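Aphrodisin (Mesocricetus auratus, PDB 1E5P) acts as an aphrodisiac pheromone that reliably elicits copulatory behaviour from male hamsters, and is a secreted lipocalin of the odorant-binding kind. Local coordinates at residues N69-T74 with I81-Y86; I13-D18 with L29-R34; N107-A112 with E124-F129; F49-N54 with S58-I63. All coordinates share one frame; numbering follows the deposited sequence.

Interaction 1 of 4, residues N69-T74 with I81-Y86. Unlike the reference sequence in segment 69-74: E73 (reference Gln).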
loop_
_atom_site.group_PDB
_atom_site.type_symbol
_atom_site.label_atom_id
_atom_site.label_comp_id
_atom_site.label_asym_id
_atom_site.label_seq_id
_atom_site.Cartn_x
_atom_site.Cartn_y
_atom_site.Cartn_z
ATOM N N ASN A 69 -14.413 -12.039 5.909
ATOM C CA ASN A 69 -14.985 -10.729 5.580
ATOM C C ASN A 69 -14.384 -10.124 4.324
ATOM O O ASN A 69 -14.713 -8.986 3.934
ATOM C CB ASN A 69 -14.871 -9.795 6.791
ATOM C CG ASN A 69 -13.471 -9.422 7.219
ATOM O OD1 ASN A 69 -13.252 -8.810 8.304
ATOM N ND2 ASN A 69 -12.507 -9.743 6.413
ATOM N N GLY A 70 -13.454 -10.821 3.656
ATOM C CA GLY A 70 -12.878 -10.383 2.406
ATOM C C GLY A 70 -11.700 -9.429 2.536
ATOM O O GLY A 70 -11.253 -8.827 1.532
ATOM N N THR A 71 -11.226 -9.268 3.757
ATOM C CA THR A 71 -10.031 -8.445 3.976
ATOM C C THR A 71 -8.828 -9.371 4.192
ATOM O O THR A 71 -8.967 -10.553 4.514
ATOM C CB THR A 71 -10.147 -7.533 5.195
ATOM O OG1 THR A 71 -10.192 -8.311 6.421
ATOM C CG2 THR A 71 -11.370 -6.637 5.136
ATOM N N TYR A 72 -7.642 -8.792 4.036
ATOM C CA TYR A 72 -6.395 -9.464 4.308
ATOM C C TYR A 72 -5.788 -8.866 5.602
ATOM O O TYR A 72 -5.913 -7.653 5.808
ATOM C CB TYR A 72 -5.366 -9.239 3.213
ATOM C CG TYR A 72 -5.670 -9.945 1.905
ATOM C CD1 TYR A 72 -6.471 -9.326 0.968
ATOM C CD2 TYR A 72 -5.162 -11.216 1.665
ATOM C CE1 TYR A 72 -6.779 -9.971 -0.235
ATOM C CE2 TYR A 72 -5.457 -11.851 0.464
ATOM C CZ TYR A 72 -6.258 -11.235 -0.460
ATOM O OH TYR A 72 -6.521 -11.878 -1.651
ATOM N N GLU A 73 -5.227 -9.703 6.430
ATOM C CA GLU A 73 -4.529 -9.275 7.627
ATOM C C GLU A 73 -3.056 -9.653 7.526
ATOM O O GLU A 73 -2.692 -10.726 7.059
ATOM C CB GLU A 73 -5.147 -9.875 8.894
ATOM C CG GLU A 73 -6.567 -9.380 9.099
ATOM C CD GLU A 73 -7.208 -9.784 10.407
ATOM O OE1 GLU A 73 -6.552 -10.492 11.220
ATOM O OE2 GLU A 73 -8.374 -9.372 10.583
ATOM N N THR A 74 -2.188 -8.736 7.936
ATOM C CA THR A 74 -0.755 -8.938 7.964
ATOM C C THR A 74 -0.135 -8.156 9.134
ATOM O O THR A 74 -0.621 -7.090 9.502
ATOM C CB THR A 74 -0.034 -8.599 6.650
ATOM O OG1 THR A 74 1.300 -9.191 6.701
ATOM C CG2 THR A 74 0.114 -7.102 6.468
ATOM N N ILE A 81 -5.025 -4.286 8.201
ATOM C CA ILE A 81 -6.248 -4.914 7.635
ATOM C C ILE A 81 -6.416 -4.222 6.285
ATOM O O ILE A 81 -6.657 -3.004 6.240
ATOM C CB ILE A 81 -7.491 -4.712 8.518
ATOM C CG1 ILE A 81 -7.301 -5.348 9.893
ATOM C CG2 ILE A 81 -8.737 -5.245 7.788
ATOM C CD1 ILE A 81 -8.395 -5.047 10.903
ATOM N N PHE A 82 -6.229 -4.963 5.180
ATOM C CA PHE A 82 -6.271 -4.294 3.893
ATOM C C PHE A 82 -7.086 -5.046 2.850
ATOM O O PHE A 82 -7.404 -6.228 3.008
ATOM C CB PHE A 82 -4.838 -4.064 3.380
ATOM C CG PHE A 82 -4.040 -5.293 3.031
ATOM C CD1 PHE A 82 -3.269 -5.928 3.990
ATOM C CD2 PHE A 82 -4.043 -5.810 1.742
ATOM C CE1 PHE A 82 -2.522 -7.058 3.709
ATOM C CE2 PHE A 82 -3.293 -6.944 1.457
ATOM C CZ PHE A 82 -2.525 -7.563 2.422
ATOM N N GLN A 83 -7.442 -4.304 1.802
ATOM C CA GLN A 83 -8.146 -4.995 0.690
ATOM C C GLN A 83 -8.125 -4.097 -0.522
ATOM O O GLN A 83 -8.015 -2.887 -0.403
ATOM C CB GLN A 83 -9.556 -5.352 1.128
ATOM C CG GLN A 83 -10.473 -4.182 1.436
ATOM C CD GLN A 83 -11.894 -4.661 1.713
ATOM O OE1 GLN A 83 -12.486 -5.407 0.936
ATOM N NE2 GLN A 83 -12.435 -4.229 2.839
ATOM N N PRO A 84 -8.203 -4.690 -1.713
ATOM C CA PRO A 84 -8.264 -3.914 -2.922
ATOM C C PRO A 84 -9.580 -3.135 -2.965
ATOM O O PRO A 84 -10.631 -3.705 -2.603
ATOM C CB PRO A 84 -8.291 -4.974 -4.032
ATOM C CG PRO A 84 -7.708 -6.204 -3.408
ATOM C CD PRO A 84 -8.130 -6.159 -1.961
ATOM N N LEU A 85 -9.543 -1.887 -3.360
ATOM C CA LEU A 85 -10.753 -1.092 -3.580
ATOM C C LEU A 85 -11.122 -1.164 -5.074
ATOM O O LEU A 85 -12.309 -1.107 -5.422
ATOM C CB LEU A 85 -10.499 0.385 -3.296
ATOM C CG LEU A 85 -10.342 0.820 -1.835
ATOM C CD1 LEU A 85 -9.729 2.216 -1.747
ATOM C CD2 LEU A 85 -11.674 0.788 -1.111
ATOM N N TYR A 86 -10.094 -1.259 -5.908
ATOM C CA TYR A 86 -10.299 -1.252 -7.363
ATOM C C TYR A 86 -9.061 -1.757 -8.064
ATOM O O TYR A 86 -7.929 -1.357 -7.797
ATOM C CB TYR A 86 -10.616 0.204 -7.795
ATOM C CG TYR A 86 -10.813 0.336 -9.298
ATOM C CD1 TYR A 86 -11.825 -0.368 -9.931
ATOM C CD2 TYR A 86 -9.983 1.141 -10.062
ATOM C CE1 TYR A 86 -12.008 -0.258 -11.308
ATOM C CE2 TYR A 86 -10.162 1.252 -11.437
ATOM C CZ TYR A 86 -11.175 0.545 -12.046
ATOM O OH TYR A 86 -11.362 0.645 -13.415
HETATM O O HOH W 1 -14.328 -6.469 2.840
#

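Interaction 2 of 4, residues I13-D18 with L29-R34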
loop_
_atom_site.group_PDB
_atom_site.type_symbol
_atom_site.label_atom_id
_atom_site.label_comp_id
_atom_site.label_asym_id
_atom_site.label_seq_id
_atom_site.Cartn_x
_atom_site.Cartn_y
_atom_site.Cartn_z
ATOM N N ILE A 13 3.007 3.786 -6.232
ATOM C CA ILE A 13 2.972 5.058 -6.973
ATOM C C ILE A 13 2.617 6.185 -6.002
ATOM O O ILE A 13 3.290 7.223 -5.952
ATOM C CB ILE A 13 1.972 5.005 -8.123
ATOM C CG1 ILE A 13 2.141 3.743 -8.995
ATOM C CG2 ILE A 13 2.093 6.275 -8.970
ATOM C CD1 ILE A 13 3.531 3.554 -9.523
ATOM N N VAL A 14 1.539 6.008 -5.251
ATOM C CA VAL A 14 1.103 7.049 -4.299
ATOM C C VAL A 14 0.619 6.379 -3.020
ATOM O O VAL A 14 0.158 5.232 -3.053
ATOM C CB VAL A 14 -0.033 7.942 -4.841
ATOM C CG1 VAL A 14 0.266 8.660 -6.131
ATOM C CG2 VAL A 14 -1.332 7.159 -4.901
ATOM N N ILE A 15 0.749 7.071 -1.883
ATOM C CA ILE A 15 0.198 6.625 -0.636
ATOM C C ILE A 15 -0.498 7.846 0.015
ATOM O O ILE A 15 0.128 8.915 -0.067
ATOM C CB ILE A 15 1.191 6.077 0.401
ATOM C CG1 ILE A 15 1.930 4.841 -0.111
ATOM C CG2 ILE A 15 0.433 5.674 1.682
ATOM C CD1 ILE A 15 3.083 4.425 0.788
ATOM N N ALA A 16 -1.688 7.666 0.502
ATOM C CA ALA A 16 -2.402 8.740 1.219
ATOM C C ALA A 16 -2.722 8.237 2.624
ATOM O O ALA A 16 -3.056 7.050 2.763
ATOM C CB ALA A 16 -3.686 9.103 0.484
ATOM N N ALA A 17 -2.618 9.052 3.664
ATOM C CA ALA A 17 -2.926 8.567 5.008
ATOM C C ALA A 17 -3.483 9.711 5.863
ATOM O O ALA A 17 -3.066 10.860 5.664
ATOM C CB ALA A 17 -1.665 8.042 5.701
ATOM N N ASP A 18 -4.311 9.342 6.828
ATOM C CA ASP A 18 -4.848 10.386 7.737
ATOM C C ASP A 18 -3.790 10.842 8.716
ATOM O O ASP A 18 -3.847 12.018 9.167
ATOM C CB ASP A 18 -6.152 9.959 8.374
ATOM C CG ASP A 18 -6.092 8.685 9.185
ATOM O OD1 ASP A 18 -5.043 8.030 9.175
ATOM O OD2 ASP A 18 -7.116 8.330 9.827
ATOM N N LEU A 29 5.325 3.477 7.599
ATOM C CA LEU A 29 4.374 2.929 6.613
ATOM C C LEU A 29 4.639 3.428 5.202
ATOM O O LEU A 29 3.788 3.276 4.326
ATOM C CB LEU A 29 2.941 3.225 7.050
ATOM C CG LEU A 29 2.572 2.755 8.481
ATOM C CD1 LEU A 29 1.137 3.115 8.777
ATOM C CD2 LEU A 29 2.825 1.250 8.608
ATOM N N ARG A 30 5.819 4.023 4.993
ATOM C CA ARG A 30 6.201 4.464 3.650
ATOM C C ARG A 30 6.922 3.285 2.986
ATOM O O ARG A 30 8.085 3.030 3.223
ATOM C CB ARG A 30 7.081 5.715 3.673
ATOM C CG ARG A 30 7.307 6.259 2.253
ATOM C CD ARG A 30 8.186 7.502 2.331
ATOM N NE ARG A 30 8.449 8.116 1.031
ATOM C CZ ARG A 30 7.788 9.206 0.611
ATOM N NH1 ARG A 30 6.852 9.767 1.359
ATOM N NH2 ARG A 30 8.095 9.740 -0.577
ATOM N N PHE A 31 6.172 2.540 2.184
ATOM C CA PHE A 31 6.807 1.334 1.627
ATOM C C PHE A 31 6.712 1.340 0.115
ATOM O O PHE A 31 5.821 1.943 -0.499
ATOM C CB PHE A 31 6.205 0.103 2.279
ATOM C CG PHE A 31 4.816 -0.116 1.714
ATOM C CD1 PHE A 31 3.718 0.599 2.133
ATOM C CD2 PHE A 31 4.677 -1.069 0.721
ATOM C CE1 PHE A 31 2.477 0.357 1.542
ATOM C CE2 PHE A 31 3.450 -1.321 0.144
ATOM C CZ PHE A 31 2.344 -0.597 0.563
ATOM N N TYR A 32 7.724 0.676 -0.431
ATOM C CA TYR A 32 7.926 0.633 -1.864
ATOM C C TYR A 32 7.721 -0.806 -2.365
ATOM O O TYR A 32 8.588 -1.661 -2.189
ATOM C CB TYR A 32 9.333 1.135 -2.192
ATOM C CG TYR A 32 9.661 2.509 -1.598
ATOM C CD1 TYR A 32 10.202 2.669 -0.342
ATOM C CD2 TYR A 32 9.352 3.634 -2.354
ATOM C CE1 TYR A 32 10.471 3.949 0.151
ATOM C CE2 TYR A 32 9.628 4.911 -1.881
ATOM C CZ TYR A 32 10.169 5.047 -0.626
ATOM O OH TYR A 32 10.440 6.311 -0.121
ATOM N N PHE A 33 6.537 -1.031 -2.965
ATOM C CA PHE A 33 6.281 -2.380 -3.477
ATOM C C PHE A 33 7.344 -2.849 -4.469
ATOM O O PHE A 33 7.959 -2.060 -5.180
ATOM C CB PHE A 33 4.955 -2.411 -4.272
ATOM C CG PHE A 33 3.687 -2.669 -3.552
ATOM C CD1 PHE A 33 3.368 -3.926 -3.056
ATOM C CD2 PHE A 33 2.742 -1.660 -3.420
ATOM C CE1 PHE A 33 2.167 -4.155 -2.420
ATOM C CE2 PHE A 33 1.531 -1.882 -2.782
ATOM C CZ PHE A 33 1.261 -3.130 -2.277
ATOM N N ARG A 34 7.497 -4.182 -4.531
ATOM C CA ARG A 34 8.275 -4.817 -5.583
ATOM C C ARG A 34 7.468 -5.961 -6.220
ATOM O O ARG A 34 7.559 -6.109 -7.449
ATOM C CB ARG A 34 9.614 -5.381 -5.088
ATOM C CG ARG A 34 10.619 -4.271 -4.697
ATOM C CD ARG A 34 11.141 -3.584 -5.942
ATOM N NE ARG A 34 12.165 -2.540 -5.739
ATOM C CZ ARG A 34 11.824 -1.265 -5.539
ATOM N NH1 ARG A 34 10.554 -0.888 -5.503
ATOM N NH2 ARG A 34 12.779 -0.339 -5.411
#

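Interaction 3 of 4, residues N107-A112 with E124-F129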
loop_
_atom_site.group_PDB
_atom_site.type_symbol
_atom_site.label_atom_id
_atom_site.label_comp_id
_atom_site.label_asym_id
_atom_site.label_seq_id
_atom_site.Cartn_x
_atom_site.Cartn_y
_atom_site.Cartn_z
ATOM N N ASN A 107 -5.543 5.235 8.766
ATOM C CA ASN A 107 -6.317 4.833 7.584
ATOM C C ASN A 107 -5.522 5.308 6.359
ATOM O O ASN A 107 -5.068 6.466 6.340
ATOM C CB ASN A 107 -7.676 5.524 7.603
ATOM C CG ASN A 107 -8.467 5.014 8.804
ATOM O OD1 ASN A 107 -8.935 3.889 8.735
ATOM N ND2 ASN A 107 -8.528 5.824 9.847
HETATM N N MSE A 108 -5.337 4.407 5.395
HETATM C CA MSE A 108 -4.484 4.711 4.267
HETATM C C MSE A 108 -5.089 4.206 2.940
HETATM O O MSE A 108 -5.917 3.301 2.951
HETATM C CB MSE A 108 -3.144 3.926 4.357
HETATM C CG MSE A 108 -2.359 3.907 5.606
HETATM SE SE MSE A 108 -1.011 2.708 5.724
HETATM C CE MSE A 108 -0.112 2.971 4.195
ATOM N N ILE A 109 -4.639 4.856 1.888
ATOM C CA ILE A 109 -4.932 4.399 0.527
ATOM C C ILE A 109 -3.562 4.232 -0.129
ATOM O O ILE A 109 -2.702 5.106 -0.012
ATOM C CB ILE A 109 -5.769 5.375 -0.317
ATOM C CG1 ILE A 109 -7.172 5.461 0.280
ATOM C CG2 ILE A 109 -5.834 4.885 -1.772
ATOM C CD1 ILE A 109 -7.971 6.655 -0.209
ATOM N N VAL A 110 -3.329 3.081 -0.753
ATOM C CA VAL A 110 -2.083 2.829 -1.448
ATOM C C VAL A 110 -2.421 2.525 -2.917
ATOM O O VAL A 110 -3.344 1.734 -3.175
ATOM C CB VAL A 110 -1.340 1.604 -0.843
ATOM C CG1 VAL A 110 -0.103 1.285 -1.644
ATOM C CG2 VAL A 110 -1.021 1.913 0.623
ATOM N N VAL A 111 -1.749 3.204 -3.829
ATOM C CA VAL A 111 -1.971 2.893 -5.265
ATOM C C VAL A 111 -0.699 2.221 -5.785
ATOM O O VAL A 111 0.362 2.826 -5.813
ATOM C CB VAL A 111 -2.280 4.127 -6.112
ATOM C CG1 VAL A 111 -2.564 3.718 -7.570
ATOM C CG2 VAL A 111 -3.442 4.926 -5.535
ATOM N N ALA A 112 -0.821 0.954 -6.153
ATOM C CA ALA A 112 0.296 0.206 -6.728
ATOM C C ALA A 112 0.188 0.309 -8.263
ATOM O O ALA A 112 -0.933 0.372 -8.745
ATOM C CB ALA A 112 0.170 -1.258 -6.326
ATOM N N GLU A 124 -8.361 11.105 -10.462
ATOM C CA GLU A 124 -9.747 11.354 -10.075
ATOM C C GLU A 124 -10.279 10.198 -9.237
ATOM O O GLU A 124 -10.946 10.412 -8.221
ATOM C CB GLU A 124 -10.635 11.551 -11.320
ATOM C CG GLU A 124 -12.118 11.675 -11.008
ATOM C CD GLU A 124 -12.450 12.923 -10.208
ATOM O OE1 GLU A 124 -11.618 13.835 -10.129
ATOM O OE2 GLU A 124 -13.561 12.987 -9.641
ATOM N N ILE A 125 -9.998 8.959 -9.636
ATOM C CA ILE A 125 -10.433 7.790 -8.851
ATOM C C ILE A 125 -9.838 7.853 -7.441
ATOM O O ILE A 125 -10.503 7.583 -6.459
ATOM C CB ILE A 125 -10.018 6.477 -9.539
ATOM C CG1 ILE A 125 -10.851 6.308 -10.824
ATOM C CG2 ILE A 125 -10.236 5.295 -8.607
ATOM C CD1 ILE A 125 -10.474 5.104 -11.666
ATOM N N LEU A 126 -8.567 8.203 -7.348
ATOM C CA LEU A 126 -7.908 8.321 -6.043
ATOM C C LEU A 126 -8.580 9.386 -5.171
ATOM O O LEU A 126 -8.803 9.170 -3.980
ATOM C CB LEU A 126 -6.442 8.690 -6.266
ATOM C CG LEU A 126 -5.635 9.005 -4.983
ATOM C CD1 LEU A 126 -5.622 7.800 -4.062
ATOM C CD2 LEU A 126 -4.239 9.437 -5.402
ATOM N N VAL A 127 -8.855 10.547 -5.765
ATOM C CA VAL A 127 -9.528 11.623 -5.019
ATOM C C VAL A 127 -10.886 11.172 -4.538
ATOM O O VAL A 127 -11.211 11.450 -3.368
ATOM C CB VAL A 127 -9.600 12.901 -5.877
ATOM C CG1 VAL A 127 -10.644 13.880 -5.375
ATOM C CG2 VAL A 127 -8.214 13.545 -5.884
ATOM N N GLN A 128 -11.668 10.461 -5.355
ATOM C CA GLN A 128 -12.983 9.980 -4.952
ATOM C C GLN A 128 -12.827 9.041 -3.761
ATOM O O GLN A 128 -13.541 9.123 -2.749
ATOM C CB GLN A 128 -13.757 9.371 -6.128
ATOM C CG GLN A 128 -14.153 10.371 -7.210
ATOM C CD GLN A 128 -15.218 9.898 -8.180
ATOM O OE1 GLN A 128 -16.381 10.307 -8.152
ATOM N NE2 GLN A 128 -14.830 9.009 -9.098
ATOM N N PHE A 129 -11.797 8.172 -3.795
ATOM C CA PHE A 129 -11.556 7.263 -2.670
ATOM C C PHE A 129 -11.124 8.007 -1.413
ATOM O O PHE A 129 -11.576 7.697 -0.309
ATOM C CB PHE A 129 -10.526 6.199 -3.046
ATOM C CG PHE A 129 -11.053 5.085 -3.915
ATOM C CD1 PHE A 129 -12.274 4.505 -3.640
ATOM C CD2 PHE A 129 -10.314 4.596 -4.982
ATOM C CE1 PHE A 129 -12.780 3.477 -4.415
ATOM C CE2 PHE A 129 -10.808 3.555 -5.757
ATOM C CZ PHE A 129 -12.030 3.004 -5.477
#

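Interaction 4 of 4, residues F49-N54 with S58-I63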
loop_
_atom_site.group_PDB
_atom_site.type_symbol
_atom_site.label_atom_id
_atom_site.label_comp_id
_atom_site.label_asym_id
_atom_site.label_seq_id
_atom_site.Cartn_x
_atom_site.Cartn_y
_atom_site.Cartn_z
ATOM N N PHE A 49 8.598 -5.989 -0.626
ATOM C CA PHE A 49 8.696 -4.529 -0.709
ATOM C C PHE A 49 9.941 -4.050 0.010
ATOM O O PHE A 49 10.595 -4.804 0.747
ATOM C CB PHE A 49 7.447 -3.904 -0.053
ATOM C CG PHE A 49 7.283 -4.238 1.406
ATOM C CD1 PHE A 49 6.700 -5.437 1.798
ATOM C CD2 PHE A 49 7.726 -3.378 2.400
ATOM C CE1 PHE A 49 6.566 -5.779 3.129
ATOM C CE2 PHE A 49 7.586 -3.693 3.740
ATOM C CZ PHE A 49 6.982 -4.890 4.112
ATOM N N TYR A 50 10.256 -2.784 -0.249
ATOM C CA TYR A 50 11.357 -2.165 0.484
ATOM C C TYR A 50 10.807 -1.097 1.444
ATOM O O TYR A 50 9.793 -0.446 1.171
ATOM C CB TYR A 50 12.323 -1.416 -0.474
ATOM C CG TYR A 50 13.411 -2.294 -1.052
ATOM C CD1 TYR A 50 14.581 -2.534 -0.332
ATOM C CD2 TYR A 50 13.264 -2.870 -2.318
ATOM C CE1 TYR A 50 15.595 -3.326 -0.850
ATOM C CE2 TYR A 50 14.272 -3.658 -2.841
ATOM C CZ TYR A 50 15.418 -3.890 -2.101
ATOM O OH TYR A 50 16.424 -4.682 -2.599
ATOM N N VAL A 51 11.490 -0.973 2.563
ATOM C CA VAL A 51 11.290 0.173 3.463
ATOM C C VAL A 51 12.707 0.671 3.819
ATOM O O VAL A 51 13.659 -0.096 3.732
ATOM C CB VAL A 51 10.557 -0.118 4.765
ATOM C CG1 VAL A 51 9.075 -0.291 4.484
ATOM C CG2 VAL A 51 11.161 -1.284 5.537
ATOM N N ILE A 52 12.811 1.949 4.197
ATOM C CA ILE A 52 14.127 2.418 4.665
ATOM C C ILE A 52 14.120 2.317 6.188
ATOM O O ILE A 52 13.225 2.885 6.835
ATOM C CB ILE A 52 14.368 3.889 4.262
ATOM C CG1 ILE A 52 14.312 4.048 2.758
ATOM C CG2 ILE A 52 15.698 4.347 4.853
ATOM C CD1 ILE A 52 15.252 3.219 1.943
ATOM N N THR A 53 15.071 1.589 6.718
ATOM C CA THR A 53 15.204 1.413 8.174
ATOM C C THR A 53 16.659 1.676 8.545
ATOM O O THR A 53 17.554 1.136 7.899
ATOM C CB THR A 53 14.753 -0.009 8.560
ATOM O OG1 THR A 53 13.363 -0.167 8.136
ATOM C CG2 THR A 53 14.871 -0.224 10.047
ATOM N N ASN A 54 16.890 2.522 9.545
ATOM C CA ASN A 54 18.273 2.870 9.945
ATOM C C ASN A 54 19.078 3.376 8.739
ATOM O O ASN A 54 20.234 2.981 8.531
ATOM C CB ASN A 54 18.967 1.675 10.572
ATOM C CG ASN A 54 18.308 1.219 11.862
ATOM O OD1 ASN A 54 17.875 2.049 12.664
ATOM N ND2 ASN A 54 18.212 -0.090 12.048
ATOM N N SER A 58 15.816 -1.849 3.100
ATOM C CA SER A 58 15.584 -3.133 3.761
ATOM C C SER A 58 14.494 -3.890 2.993
ATOM O O SER A 58 13.325 -3.529 3.067
ATOM C CB SER A 58 15.155 -2.897 5.200
ATOM O OG SER A 58 14.918 -4.144 5.842
ATOM N N LYS A 59 14.943 -4.887 2.239
ATOM C CA LYS A 59 14.010 -5.701 1.430
ATOM C C LYS A 59 13.267 -6.620 2.389
ATOM O O LYS A 59 13.887 -7.245 3.265
ATOM C CB LYS A 59 14.803 -6.490 0.392
ATOM C CG LYS A 59 13.899 -6.982 -0.737
ATOM C CD LYS A 59 14.696 -7.813 -1.739
ATOM C CE LYS A 59 13.847 -8.048 -2.993
ATOM N NZ LYS A 59 14.592 -8.944 -3.942
ATOM N N THR A 60 11.954 -6.687 2.235
ATOM C CA THR A 60 11.095 -7.356 3.180
ATOM C C THR A 60 10.002 -8.174 2.518
ATOM O O THR A 60 9.549 -7.826 1.429
ATOM C CB THR A 60 10.359 -6.190 3.944
ATOM O OG1 THR A 60 11.335 -5.207 4.370
ATOM C CG2 THR A 60 9.601 -6.697 5.139
ATOM N N THR A 61 9.626 -9.282 3.180
ATOM C CA THR A 61 8.455 -10.017 2.712
ATOM C C THR A 61 7.497 -10.189 3.898
ATOM O O THR A 61 7.936 -10.394 5.041
ATOM C CB THR A 61 8.736 -11.413 2.139
ATOM O OG1 THR A 61 9.408 -12.186 3.137
ATOM C CG2 THR A 61 9.565 -11.326 0.873
ATOM N N VAL A 62 6.209 -10.046 3.643
ATOM C CA VAL A 62 5.185 -10.318 4.636
ATOM C C VAL A 62 4.077 -11.119 3.917
ATOM O O VAL A 62 4.006 -11.102 2.686
ATOM C CB VAL A 62 4.531 -9.079 5.272
ATOM C CG1 VAL A 62 5.551 -8.283 6.070
ATOM C CG2 VAL A 62 3.855 -8.219 4.227
ATOM N N ILE A 63 3.273 -11.814 4.693
ATOM C CA ILE A 63 2.155 -12.566 4.127
ATOM C C ILE A 63 0.816 -11.990 4.586
ATOM O O ILE A 63 0.644 -11.775 5.786
ATOM C CB ILE A 63 2.213 -14.052 4.510
ATOM C CG1 ILE A 63 3.539 -14.679 4.097
ATOM C CG2 ILE A 63 1.025 -14.803 3.888
ATOM C CD1 ILE A 63 3.786 -14.730 2.612
HETATM O O HOH W 2 16.274 -6.326 -4.659
#

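Interaction 1 of 4, residues N69-T74 with I81-Y86
The ring of F82 turns one face to Y72, whose CB sits over it 3.4 Å from CZ of F82, a CH-pi contact. A chi1 of 66° puts CG of F82 between its own backbone N and carbonyl carbon, swinging the ring across to strand 72-74, where T74 CG2 meets its edge 3.8 Å from F82 CE1. The rings of Y72 and F82 are nearly parallel (15°) but slid apart, so they barely overlap. Beneath them the backbones form a hydrogen-bonded antiparallel pair, Y72 N to F82 O and F82 N to Y72 O, both 2.8 Å. Were F82 a serine, Y72 CB is likely to lose the ring face it rests on and T74 CG2 the edge it meets, opening a gap beside M45 and I47.

The pair E73 (glutamine in the reference sequence) and I81 is looser, though T71 CG2 packs 3.5 Å from Q83 NE2. At the loop end a water donates to N69 O (2.8 Å) and Q83 OE1 (2.9 Å), while G70 takes a backbone turn (phi 85°) that suits glycine. Aromatic carbon thus gathers on the Y72/F82 face, while the E73/I81 face is mixed in character and the loop end hydrated.

Interaction 2 of 4, residues I13-D18 with L29-R34
The ring of F31, in one of its two modelled conformers, meets I15 obliquely, with I15 CD1 4.1 Å from F31 CD1. The edge of the F31 ring, in its plane, meets L29 O and F33 CZ, while F31 CE2 lies 3.5 Å above the plane of the F33 ring, over the centre. The guanidinium of R30 is also met at its edge: NE donates to Y32 OH at 2.9 Å, with the hydroxyl almost in the guanidinium plane. R30 NH1 and NH2 hydrogen-bond I23 O and T146 OG1, so all three guanidinium nitrogens have partners.

In this lipocalin barrel, residues 13-17 belong to the first strand, and L29 and R30 to the end of the long loop after it, just before strand 32-39. The two segments meet through a single methyl. I15 CD1 lies 3.8 Å from L29 O and 3.9 Å from F31 N, touching backbone as well as ring. The isoleucine holds CG1 anti to its carbonyl carbon (chi1 -62°) and extends from there (chi2 170°), which carries CD1 to the loop. A branched residue suits the position, for I15 also packs on I23, I143 and the selenomethionine M108.

Interaction 3 of 4, residues N107-A112 with E124-F129
F129, whose backbone lies against I109, is fixed in its helix by a bond from F129 N to I125 O of 3.0 Å; the contact with the strand is van der Waals packing, partly against the F129 carbonyl. I109 CD1 reaches the helix backbone, 3.6 Å from F129 C, and also lies 3.8 Å from F129 CB. The ring of F129 leads away from the strand, so here the residue offers its CB and main chain instead of an aromatic face.

About one helix turn earlier, L126 CD1 rests on a pair of strand methyls: it is 3.7 Å from I109 CG2 and 3.9 Å from V111 CG2. L126 CG stands anti to the backbone N (chi1 174°), and this brings its methyl over to the strand although the residue starts out along the side of the helix. I109 and V111 lie two apart in the strand and therefore face the same way, and their beta-branched shapes give a close-fitting surface for leucine. V110 between them points away from the helix, to F31.

Strand and helix run nearly antiparallel, at 166°, with axes 10.2 Å apart. This is the helix that packs against the outside of the lipocalin barrel. I125 and F129 carry it across to Y86 in strand 79-87, I125 also touches F93 of strand 91-99, and L126 touches V14 of strand 8-17, so helix 120-132 spans four strands of the wall.

Interaction 4 of 4, residues F49-N54 with S58-I63
The closest side-chain approach of F49 and T60 is T60 CG2 to F49 CZ, 3.3 Å, while T60 CB sits over one face of the ring. V62 CG2 approaches the edge of the same ring, 3.8 Å from F49 CE1. On the opposite face of the sheet the Y50 ring is covered by K59, whose CB lies 3.5 Å from Y50 CE1 and whose CG rests above the ring plane. K59 runs extended across the phenol, so its aliphatic carbons pack there while NZ makes a weak bond to a water that also lies 2.6 Å from Y50 OH. Without the phenol, as with an alanine here, the lysine chain would probably lose the surface it lies on and this water its hydroxyl partner.

Behind these side chains, F49 pairs with T60 and V51 with S58, each through two backbone hydrogen bonds. S58 O is gripped from opposite faces of its carbonyl plane, by V51 N at 3.2 Å and by T60 OG1 at 2.9 Å; the second bond probably helps set the threonine's rotation, with its methyl against F49. Farther out, Y50 packs on the C57-C149 disulfide. The whole is a twisted antiparallel beta hairpin in the wall of the lipocalin barrel.

Overall arrangement
Along the chain the order is interaction 2, then 4, 1 and 3, and all four involve one curled antiparallel sheet, the lipocalin barrel, interaction 3 adding the helix that packs on its outside. Interactions 2 and 3 are neighbours, centres about 10 Å apart, because strands 8-17 and 105-113 pair directly. Strand 32-39 links interaction 2 to interaction 4, about 12 Å away between centres, by its pairing with strand 44-53. Strands 56-66 and 72-75 pair in turn and join interaction 4 to interaction 1, where T74 OG1 hydrogen-bonds I63 O. L85 and Y86 then touch the helix of interaction 3. Interactions 3 and 4 lie on opposite sides of the chain's centre. The strands enclose an interior consistent with odorant binding.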